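Local coordinates for protein 2-hydroxyisobutanoyl-CoA mutase large subunit (Aquincola tertiaricarbonis, PDB 4R3U) that catalyses, together with its small cobalamin-binding partner subunit, the interconversion of 2-hydroxyisobutyryl-CoA and (S)-3-hydroxybutyryl-CoA, at residues I179-W184 with A210-E215; R317-K322 with E428-I433; T389-K394 with K491-P496. All coordinates share one frame; numbering follows the deposited sequence.

In the fold
Contacts 1, 2 and 3 all lie in the methylmalonyl-CoA mutase region, a member of the TIM-barrel clan. From the N terminus, contact 1 comes first. It closes the short loop through helix 183-196 and strand 206-208, joining the ends of two neighbouring parallel strands, and it is complete before contact 2 begins. Contact 2 ties helix 306-327 to helix 420-442 over 105 intervening residues. Contact 3 starts inside that span, at the first turn of helix 390-405, and ends in the loop before helix 501-515, so contacts 2 and 3 cross along the chain. They lie on opposite sides of the chain's centre, with their own centres about 39 Å apart.

Contact 1. Residues I179-W184 with A210-E215; sequences INPSAW and ADILKE
Asn180 lies against Ala210, Lys214 and Glu215, and Asn180 and Ala210 have the most surface buried here. The backbone starts the pairing. Ala210 N donates to Ile179 O at 2.9 Å, in the carbonyl plane and fairly straight (159° at the hydrogen). One water sits between Asn180 O and Ala210 O, within hydrogen-bonding distance of both.

CG of Asn180 lies beside its own backbone N (chi1 -61°), and its amide is directed at the end of Lys214. Lys214 NZ donates to Asn180 OD1 at 2.6 Å. The ammonium sits well above the carbonyl plane of that amide, so it uses no lone pair. It also donates to Asp211 O at 2.7 Å and forms a salt bridge with Glu215 OE2 at 2.5 Å, on the anti side of the carboxylate. Three oxygens thus grip this buried charge, and a weak bond to Gln209 adds to them. The Asn180 ND2 group is held by Gln209 and Glu221. Gln209 binds the substrate, as does His256 beside Lys214. The Asn180 side chain is about 6 Å from the bound 3-hydroxybutanoyl-CoA, consistent with a second shell behind the acyl-CoA site.

Apolar contacts flank the polar core. Ala183 CB meets Ala210 CB at 3.8 Å. Pro181 CB touches Ile212 CD1 at 3.7 Å, the two side chains crossing at about a right angle.

Asn180 to Ala183 form a type I beta turn leading into helix 183-196. In 210-215, Asp211 OD1 accepts from Lys214 N, a capping bond for helix 213-219, and is also bonded to Tyr278 OH. Both segments follow adjacent parallel strands, 175-178 and 206-208. Helix 226-243 packs on Trp184 and Ile212, helix 264-283 on Leu213 and Lys214, and helix 553-564 on Ser182 and Trp184.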
loop_
_atom_site.group_PDB
_atom_site.type_symbol
_atom_site.label_atom_id
_atom_site.label_comp_id
_atom_site.label_asym_id
_atom_site.label_seq_id
_atom_site.Cartn_x
_atom_site.Cartn_y
_atom_site.Cartn_z
ATOM N N ILE A 179 15.898 4.202 24.231
ATOM C CA ILE A 179 16.251 4.778 25.504
ATOM C C ILE A 179 17.075 6.052 25.247
ATOM O O ILE A 179 17.840 6.103 24.291
ATOM C CB ILE A 179 16.939 3.695 26.406
ATOM C CG1 ILE A 179 17.034 4.130 27.903
ATOM C CG2 ILE A 179 18.284 3.226 25.832
ATOM C CD1 ILE A 179 15.772 3.923 28.714
ATOM N N ASN A 180 16.830 7.099 26.032
ATOM C CA ASN A 180 17.464 8.384 25.786
ATOM C C ASN A 180 18.308 9.002 26.932
ATOM O O ASN A 180 19.496 8.680 26.979
ATOM C CB ASN A 180 16.498 9.355 25.089
ATOM C CG ASN A 180 16.039 8.830 23.755
ATOM O OD1 ASN A 180 16.765 8.888 22.778
ATOM N ND2 ASN A 180 14.833 8.265 23.691
ATOM N N PRO A 181 17.793 9.855 27.868
ATOM C CA PRO A 181 18.691 10.398 28.907
ATOM C C PRO A 181 19.357 9.346 29.807
ATOM O O PRO A 181 20.427 9.609 30.375
ATOM C CB PRO A 181 17.788 11.366 29.684
ATOM C CG PRO A 181 16.408 10.950 29.390
ATOM C CD PRO A 181 16.422 10.393 28.015
ATOM N N SER A 182 18.735 8.168 29.944
ATOM C CA SER A 182 19.257 7.069 30.764
ATOM C C SER A 182 19.792 5.925 29.869
ATOM O O SER A 182 19.944 4.784 30.330
ATOM C CB SER A 182 18.187 6.566 31.726
ATOM O OG SER A 182 17.027 6.170 31.012
ATOM N N ALA A 183 20.121 6.257 28.593
ATOM C CA ALA A 183 20.669 5.317 27.621
ATOM C C ALA A 183 21.961 4.661 28.081
ATOM O O ALA A 183 22.156 3.465 27.807
ATOM C CB ALA A 183 20.896 6.007 26.287
ATOM N N TRP A 184 22.853 5.433 28.764
ATOM C CA TRP A 184 24.146 4.911 29.202
ATOM C C TRP A 184 24.016 3.778 30.212
ATOM O O TRP A 184 24.793 2.819 30.160
ATOM C CB TRP A 184 25.103 6.036 29.627
ATOM C CG TRP A 184 25.223 6.325 31.104
ATOM C CD1 TRP A 184 26.233 5.930 31.934
ATOM C CD2 TRP A 184 24.349 7.144 31.895
ATOM N NE1 TRP A 184 26.045 6.452 33.196
ATOM C CE2 TRP A 184 24.891 7.196 33.203
ATOM C CE3 TRP A 184 23.143 7.825 31.637
ATOM C CZ2 TRP A 184 24.278 7.925 34.243
ATOM C CZ3 TRP A 184 22.522 8.514 32.674
ATOM C CH2 TRP A 184 23.095 8.580 33.951
ATOM N N ALA A 210 19.881 7.161 22.443
ATOM C CA ALA A 210 20.813 8.097 23.098
ATOM C C ALA A 210 20.790 9.610 22.754
ATOM O O ALA A 210 21.140 10.427 23.607
ATOM C CB ALA A 210 22.230 7.544 23.049
ATOM N N ASP A 211 20.409 9.977 21.526
ATOM C CA ASP A 211 20.347 11.372 21.038
ATOM C C ASP A 211 19.530 12.270 21.944
ATOM O O ASP A 211 18.305 12.261 21.892
ATOM C CB ASP A 211 19.806 11.439 19.579
ATOM C CG ASP A 211 19.765 12.810 18.928
ATOM O OD1 ASP A 211 20.082 13.822 19.617
ATOM O OD2 ASP A 211 19.387 12.885 17.753
ATOM N N ILE A 212 20.229 13.069 22.739
ATOM C CA ILE A 212 19.608 14.004 23.683
ATOM C C ILE A 212 19.205 15.351 23.070
ATOM O O ILE A 212 18.234 15.953 23.507
ATOM C CB ILE A 212 20.430 14.125 24.982
ATOM C CG1 ILE A 212 19.568 14.561 26.167
ATOM C CG2 ILE A 212 21.699 14.995 24.803
ATOM C CD1 ILE A 212 18.717 13.484 26.757
ATOM N N LEU A 213 19.908 15.805 22.047
ATOM C CA LEU A 213 19.592 17.083 21.405
ATOM C C LEU A 213 18.157 17.119 20.865
ATOM O O LEU A 213 17.430 18.099 21.089
ATOM C CB LEU A 213 20.678 17.485 20.372
ATOM C CG LEU A 213 22.141 17.644 20.957
ATOM C CD1 LEU A 213 23.172 17.809 19.882
ATOM C CD2 LEU A 213 22.253 18.770 21.950
ATOM N N LYS A 214 17.701 15.991 20.312
ATOM C CA LYS A 214 16.357 15.871 19.780
ATOM C C LYS A 214 15.316 15.775 20.884
ATOM O O LYS A 214 14.140 15.984 20.624
ATOM C CB LYS A 214 16.271 14.706 18.766
ATOM C CG LYS A 214 16.432 13.313 19.337
ATOM C CD LYS A 214 15.116 12.635 19.665
ATOM C CE LYS A 214 15.356 11.166 19.927
ATOM N NZ LYS A 214 16.017 10.890 21.246
ATOM N N GLU A 215 15.745 15.431 22.118
ATOM C CA GLU A 215 14.882 15.350 23.309
ATOM C C GLU A 215 14.507 16.759 23.750
ATOM O O GLU A 215 13.340 17.020 24.017
ATOM C CB GLU A 215 15.590 14.587 24.439
ATOM C CG GLU A 215 15.718 13.079 24.181
ATOM C CD GLU A 215 14.406 12.361 23.941
ATOM O OE1 GLU A 215 13.389 12.780 24.528
ATOM O OE2 GLU A 215 14.367 11.448 23.092
HETATM O O HOH W 1 21.716 9.824 26.138
#

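Contact 2. Residues R317-K322 with E428-I433; sequences RRCYAK and EYEKKI
Glu430 reaches across to Arg318, Cys319 and Lys322 and joins Arg318 and Lys322 in a salt-bridge network. The two helices belong to the methylmalonyl-CoA mutase fold of the TIM-barrel clan. Their local axes come within 9.9 Å and cross at -47°.

The tight part is at the crossing. Cys319 SG lies 3.6 Å from Glu430 CG and 3.8 Å from Ile433 CG2, so the sulfur packs against the CA and CG of Glu430 and the CG2 branch of Ile433. Leu272 of helix 264-283 and Phe434 also touch Cys319 and cover this apolar part. CG of Glu430 is anti to its backbone N (chi1 -174°), and the chain is extended beyond it, which carries the carboxylate past the sulfur to the basic groups.

The other part is polar, and only its Lys322 end is partly open to solvent, whereas Arg318, Cys319, Glu430 and Ile433 are buried. The straight chain of Lys322 brings NZ to the syn side of Glu430 OE1 at 2.7 Å. The same ammonium has a second salt bridge, to Asp73. The Arg318 and Lys322 charges beside its carboxylate would be expected to keep Glu430 ionised.

Arg318 bends at chi3 to turn its guanidinium edge to the acid. That group is also held by Thr427 OG1 at NH1 and by Asp73 O at NH2. Its plane stands 65° from that of the carboxylate, so this is not a flat, two-pronged pairing. Both bonds go to one oxygen: Arg318 NH1 comes to Glu430 OE2 from above the carboxylate plane at 3.0 Å, and Arg318 NE makes a weak bond to that same OE2 at 3.2 Å.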
loop_
_atom_site.group_PDB
_atom_site.type_symbol
_atom_site.label_atom_id
_atom_site.label_comp_id
_atom_site.label_asym_id
_atom_site.label_seq_id
_atom_site.Cartn_x
_atom_site.Cartn_y
_atom_site.Cartn_z
ATOM N N ARG A 317 21.290 11.394 2.712
ATOM C CA ARG A 317 22.488 10.595 2.446
ATOM C C ARG A 317 23.559 11.403 1.756
ATOM O O ARG A 317 24.735 11.246 2.103
ATOM C CB ARG A 317 22.154 9.350 1.624
ATOM C CG ARG A 317 21.805 8.135 2.475
ATOM C CD ARG A 317 21.986 6.823 1.730
ATOM N NE ARG A 317 21.099 6.752 0.568
ATOM C CZ ARG A 317 19.881 6.220 0.575
ATOM N NH1 ARG A 317 19.417 5.624 1.665
ATOM N NH2 ARG A 317 19.134 6.248 -0.515
ATOM N N ARG A 318 23.164 12.267 0.779
ATOM C CA ARG A 318 24.085 13.119 0.008
ATOM C C ARG A 318 24.696 14.213 0.881
ATOM O O ARG A 318 25.908 14.420 0.836
ATOM C CB ARG A 318 23.391 13.716 -1.235
ATOM C CG ARG A 318 24.332 14.498 -2.165
ATOM C CD ARG A 318 23.869 14.432 -3.594
ATOM N NE ARG A 318 22.904 15.478 -3.902
ATOM C CZ ARG A 318 22.020 15.430 -4.894
ATOM N NH1 ARG A 318 21.223 16.459 -5.125
ATOM N NH2 ARG A 318 21.931 14.355 -5.668
ATOM N N CYS A 319 23.848 14.906 1.673
ATOM C CA CYS A 319 24.221 15.976 2.605
ATOM C C CYS A 319 25.190 15.452 3.660
ATOM O O CYS A 319 26.239 16.058 3.898
ATOM C CB CYS A 319 22.975 16.590 3.240
ATOM S SG CYS A 319 21.945 17.536 2.092
ATOM N N TYR A 320 24.858 14.285 4.233
ATOM C CA TYR A 320 25.670 13.605 5.223
ATOM C C TYR A 320 27.050 13.271 4.677
ATOM O O TYR A 320 28.036 13.553 5.358
ATOM C CB TYR A 320 24.972 12.327 5.713
ATOM C CG TYR A 320 25.820 11.519 6.676
ATOM C CD1 TYR A 320 26.022 11.947 7.987
ATOM C CD2 TYR A 320 26.426 10.331 6.274
ATOM C CE1 TYR A 320 26.791 11.202 8.883
ATOM C CE2 TYR A 320 27.194 9.579 7.157
ATOM C CZ TYR A 320 27.376 10.023 8.460
ATOM O OH TYR A 320 28.135 9.291 9.331
ATOM N N ALA A 321 27.124 12.670 3.455
ATOM C CA ALA A 321 28.400 12.333 2.812
ATOM C C ALA A 321 29.282 13.576 2.669
ATOM O O ALA A 321 30.447 13.550 3.102
ATOM C CB ALA A 321 28.164 11.711 1.458
ATOM N N LYS A 322 28.692 14.678 2.117
ATOM C CA LYS A 322 29.375 15.944 1.874
ATOM C C LYS A 322 29.915 16.580 3.147
ATOM O O LYS A 322 31.039 17.065 3.138
ATOM C CB LYS A 322 28.487 16.904 1.064
ATOM C CG LYS A 322 28.333 16.467 -0.383
ATOM C CD LYS A 322 27.334 17.293 -1.184
ATOM C CE LYS A 322 27.446 16.930 -2.651
ATOM N NZ LYS A 322 26.659 17.843 -3.522
ATOM N N GLU A 428 16.671 19.938 -4.453
ATOM C CA GLU A 428 15.983 21.042 -3.777
ATOM C C GLU A 428 16.131 20.864 -2.268
ATOM O O GLU A 428 16.551 21.803 -1.586
ATOM C CB GLU A 428 14.504 21.128 -4.198
ATOM C CG GLU A 428 14.227 22.238 -5.194
ATOM C CD GLU A 428 14.437 23.648 -4.652
ATOM O OE1 GLU A 428 15.491 24.251 -4.966
ATOM O OE2 GLU A 428 13.559 24.144 -3.906
ATOM N N TYR A 429 15.883 19.636 -1.759
ATOM C CA TYR A 429 16.078 19.313 -0.347
ATOM C C TYR A 429 17.518 19.588 0.126
ATOM O O TYR A 429 17.690 20.279 1.127
ATOM C CB TYR A 429 15.633 17.868 -0.024
ATOM C CG TYR A 429 14.235 17.846 0.535
ATOM C CD1 TYR A 429 14.009 17.991 1.908
ATOM C CD2 TYR A 429 13.128 17.839 -0.313
ATOM C CE1 TYR A 429 12.715 18.075 2.421
ATOM C CE2 TYR A 429 11.834 17.906 0.190
ATOM C CZ TYR A 429 11.632 18.017 1.556
ATOM O OH TYR A 429 10.356 18.140 2.037
ATOM N N GLU A 430 18.532 19.117 -0.637
ATOM C CA GLU A 430 19.965 19.300 -0.381
ATOM C C GLU A 430 20.318 20.780 -0.128
ATOM O O GLU A 430 20.818 21.125 0.940
ATOM C CB GLU A 430 20.774 18.739 -1.560
ATOM C CG GLU A 430 22.269 18.752 -1.305
ATOM C CD GLU A 430 23.163 18.668 -2.521
ATOM O OE1 GLU A 430 24.401 18.668 -2.340
ATOM O OE2 GLU A 430 22.634 18.669 -3.656
ATOM N N LYS A 431 19.999 21.647 -1.103
ATOM C CA LYS A 431 20.233 23.082 -1.051
ATOM C C LYS A 431 19.510 23.734 0.137
ATOM O O LYS A 431 20.134 24.496 0.880
ATOM C CB LYS A 431 19.869 23.743 -2.390
ATOM C CG LYS A 431 20.793 23.309 -3.531
ATOM C CD LYS A 431 20.280 23.722 -4.907
ATOM C CE LYS A 431 21.223 23.334 -6.029
ATOM N NZ LYS A 431 20.618 23.543 -7.378
ATOM N N LYS A 432 18.220 23.400 0.342
ATOM C CA LYS A 432 17.407 23.941 1.443
ATOM C C LYS A 432 17.926 23.490 2.788
ATOM O O LYS A 432 17.927 24.291 3.726
ATOM C CB LYS A 432 15.911 23.636 1.266
ATOM C CG LYS A 432 15.219 24.382 0.119
ATOM C CD LYS A 432 14.896 25.840 0.419
ATOM C CE LYS A 432 14.696 26.613 -0.867
ATOM N NZ LYS A 432 14.789 28.086 -0.661
ATOM N N ILE A 433 18.441 22.236 2.871
ATOM C CA ILE A 433 19.070 21.679 4.085
ATOM C C ILE A 433 20.353 22.460 4.402
ATOM O O ILE A 433 20.520 22.903 5.537
ATOM C CB ILE A 433 19.352 20.151 3.963
ATOM C CG1 ILE A 433 18.067 19.302 4.162
ATOM C CG2 ILE A 433 20.493 19.682 4.903
ATOM C CD1 ILE A 433 18.093 17.913 3.375
#

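Contact 3. Residues T389-K394 with K491-P496; sequences TEDAMK and KIEIHP
Thr389 holds CG2 beside its backbone N, with OG1 between N and the carbonyl carbon (chi1 61°), and this turns the methyl to the Glu493 side chain and the backbone of 493-495. Glu493 sends CG anti to its own N (chi1 161°) and stays extended, so its chain runs past that methyl. Thr389 CG2 lies 3.4 Å from Glu493 O and also meets His495 N. From Glu493 CG the same Thr389 CG2 is 3.7 Å away. The methyl thus rests on the extended backbone of 493-495 and on the Glu493 chain.

The same torsion gives Thr389 a second task. It is the N-cap of helix 390-405, and its OG1 accepts from Ala392 N at 3.3 Å with a hydrogen angle of 157°. One branch thus caps the helix while the other packs on the loop between helices 454-472 and 501-515. Asp382 OD2 accepts from Thr389 N.

Toward solvent, Asp391 OD2 and Glu493 OE2 come within 3.7 Å, with their carboxylate planes nearly perpendicular. These like charges would be expected to repel, or to raise the proton affinity of one of them. A water lies between the segments: it accepts from Asp391 N at 2.9 Å and donates a weak bond to Glu493 OE2.

His495 is partly exposed, and its ring meets Phe104 edge to face and also touches Arg113 of helix 107-119. The side chain of His495 lies about 7 Å from the bound 5'-deoxyadenosine, and that of Ile494 about 7 Å from the cobalamin. Lys394 makes a salt bridge to Glu485 of the second subunit, another copy of this protein.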
loop_
_atom_site.group_PDB
_atom_site.type_symbol
_atom_site.label_atom_id
_atom_site.label_comp_id
_atom_site.label_asym_id
_atom_site.label_seq_id
_atom_site.Cartn_x
_atom_site.Cartn_y
_atom_site.Cartn_z
ATOM N N THR A 389 -1.504 -4.659 19.481
ATOM C CA THR A 389 -1.867 -6.041 19.709
ATOM C C THR A 389 -0.951 -6.891 18.834
ATOM O O THR A 389 -0.252 -6.391 17.945
ATOM C CB THR A 389 -3.350 -6.307 19.340
ATOM O OG1 THR A 389 -3.569 -6.027 17.952
ATOM C CG2 THR A 389 -4.326 -5.557 20.219
ATOM N N GLU A 390 -0.971 -8.183 19.082
ATOM C CA GLU A 390 -0.226 -9.150 18.302
ATOM C C GLU A 390 -0.677 -9.112 16.845
ATOM O O GLU A 390 0.169 -8.963 15.978
ATOM C CB GLU A 390 -0.411 -10.536 18.899
ATOM C CG GLU A 390 0.338 -10.706 20.201
ATOM C CD GLU A 390 0.323 -12.115 20.745
ATOM O OE1 GLU A 390 -0.649 -12.847 20.457
ATOM O OE2 GLU A 390 1.277 -12.486 21.468
ATOM N N ASP A 391 -1.995 -9.139 16.583
ATOM C CA ASP A 391 -2.569 -9.098 15.223
ATOM C C ASP A 391 -2.161 -7.867 14.423
ATOM O O ASP A 391 -1.876 -7.983 13.247
ATOM C CB ASP A 391 -4.107 -9.215 15.250
ATOM C CG ASP A 391 -4.692 -10.575 15.581
ATOM O OD1 ASP A 391 -3.973 -11.596 15.415
ATOM O OD2 ASP A 391 -5.899 -10.631 15.942
ATOM N N ALA A 392 -2.147 -6.699 15.067
ATOM C CA ALA A 392 -1.765 -5.420 14.489
ATOM C C ALA A 392 -0.282 -5.458 14.078
ATOM O O ALA A 392 0.050 -5.057 12.961
ATOM C CB ALA A 392 -2.020 -4.308 15.488
ATOM N N MET A 393 0.593 -5.993 14.946
ATOM C CA MET A 393 2.013 -6.159 14.652
ATOM C C MET A 393 2.252 -7.166 13.573
ATOM O O MET A 393 3.067 -6.917 12.687
ATOM C CB MET A 393 2.839 -6.443 15.916
ATOM C CG MET A 393 3.018 -5.212 16.815
ATOM S SD MET A 393 3.964 -3.831 16.071
ATOM C CE MET A 393 2.653 -2.833 15.317
ATOM N N LYS A 394 1.493 -8.270 13.582
ATOM C CA LYS A 394 1.533 -9.333 12.561
ATOM C C LYS A 394 1.232 -8.719 11.185
ATOM O O LYS A 394 1.991 -8.947 10.245
ATOM C CB LYS A 394 0.520 -10.411 12.906
ATOM C CG LYS A 394 0.931 -11.814 12.465
ATOM C CD LYS A 394 -0.238 -12.746 12.125
ATOM C CE LYS A 394 -1.379 -12.846 13.095
ATOM N NZ LYS A 394 -2.412 -13.801 12.612
ATOM N N LYS A 491 -15.527 -2.315 16.356
ATOM C CA LYS A 491 -14.999 -3.466 17.052
ATOM C C LYS A 491 -13.491 -3.435 16.863
ATOM O O LYS A 491 -12.972 -3.499 15.741
ATOM C CB LYS A 491 -15.600 -4.778 16.505
ATOM C CG LYS A 491 -17.061 -5.073 16.914
ATOM C CD LYS A 491 -18.168 -4.754 15.851
ATOM C CE LYS A 491 -18.350 -5.757 14.728
ATOM N NZ LYS A 491 -19.339 -5.269 13.726
ATOM N N ILE A 492 -12.784 -3.275 17.968
ATOM C CA ILE A 492 -11.337 -3.263 17.973
ATOM C C ILE A 492 -10.836 -3.919 19.245
ATOM O O ILE A 492 -11.288 -3.582 20.346
ATOM C CB ILE A 492 -10.698 -1.857 17.692
ATOM C CG1 ILE A 492 -9.127 -1.955 17.605
ATOM C CG2 ILE A 492 -11.198 -0.778 18.669
ATOM C CD1 ILE A 492 -8.395 -0.761 17.084
ATOM N N GLU A 493 -9.915 -4.859 19.085
ATOM C CA GLU A 493 -9.254 -5.515 20.200
ATOM C C GLU A 493 -8.178 -4.523 20.684
ATOM O O GLU A 493 -7.377 -4.045 19.869
ATOM C CB GLU A 493 -8.630 -6.842 19.727
ATOM C CG GLU A 493 -7.542 -7.377 20.649
ATOM C CD GLU A 493 -6.842 -8.676 20.280
ATOM O OE1 GLU A 493 -6.123 -9.195 21.162
ATOM O OE2 GLU A 493 -7.009 -9.185 19.143
ATOM N N ILE A 494 -8.177 -4.189 21.981
ATOM C CA ILE A 494 -7.184 -3.259 22.513
ATOM C C ILE A 494 -6.221 -3.976 23.432
ATOM O O ILE A 494 -6.659 -4.754 24.290
ATOM C CB ILE A 494 -7.878 -2.038 23.206
ATOM C CG1 ILE A 494 -8.764 -1.238 22.231
ATOM C CG2 ILE A 494 -6.907 -1.143 24.015
ATOM C CD1 ILE A 494 -8.030 -0.544 21.116
ATOM N N HIS A 495 -4.916 -3.687 23.295
ATOM C CA HIS A 495 -3.910 -4.249 24.193
ATOM C C HIS A 495 -4.169 -3.752 25.632
ATOM O O HIS A 495 -4.268 -2.544 25.847
ATOM C CB HIS A 495 -2.488 -3.873 23.765
ATOM C CG HIS A 495 -1.430 -4.567 24.582
ATOM N ND1 HIS A 495 -1.050 -5.880 24.260
ATOM C CD2 HIS A 495 -0.704 -4.155 25.653
ATOM C CE1 HIS A 495 -0.107 -6.202 25.123
ATOM N NE2 HIS A 495 0.152 -5.205 25.966
ATOM N N PRO A 496 -4.328 -4.667 26.622
ATOM C CA PRO A 496 -4.630 -4.210 27.988
ATOM C C PRO A 496 -3.401 -4.069 28.877
ATOM O O PRO A 496 -2.364 -4.719 28.691
ATOM C CB PRO A 496 -5.559 -5.300 28.517
ATOM C CG PRO A 496 -5.098 -6.573 27.768
ATOM C CD PRO A 496 -4.305 -6.149 26.543
HETATM O O HOH W 2 -3.798 -9.848 18.739
#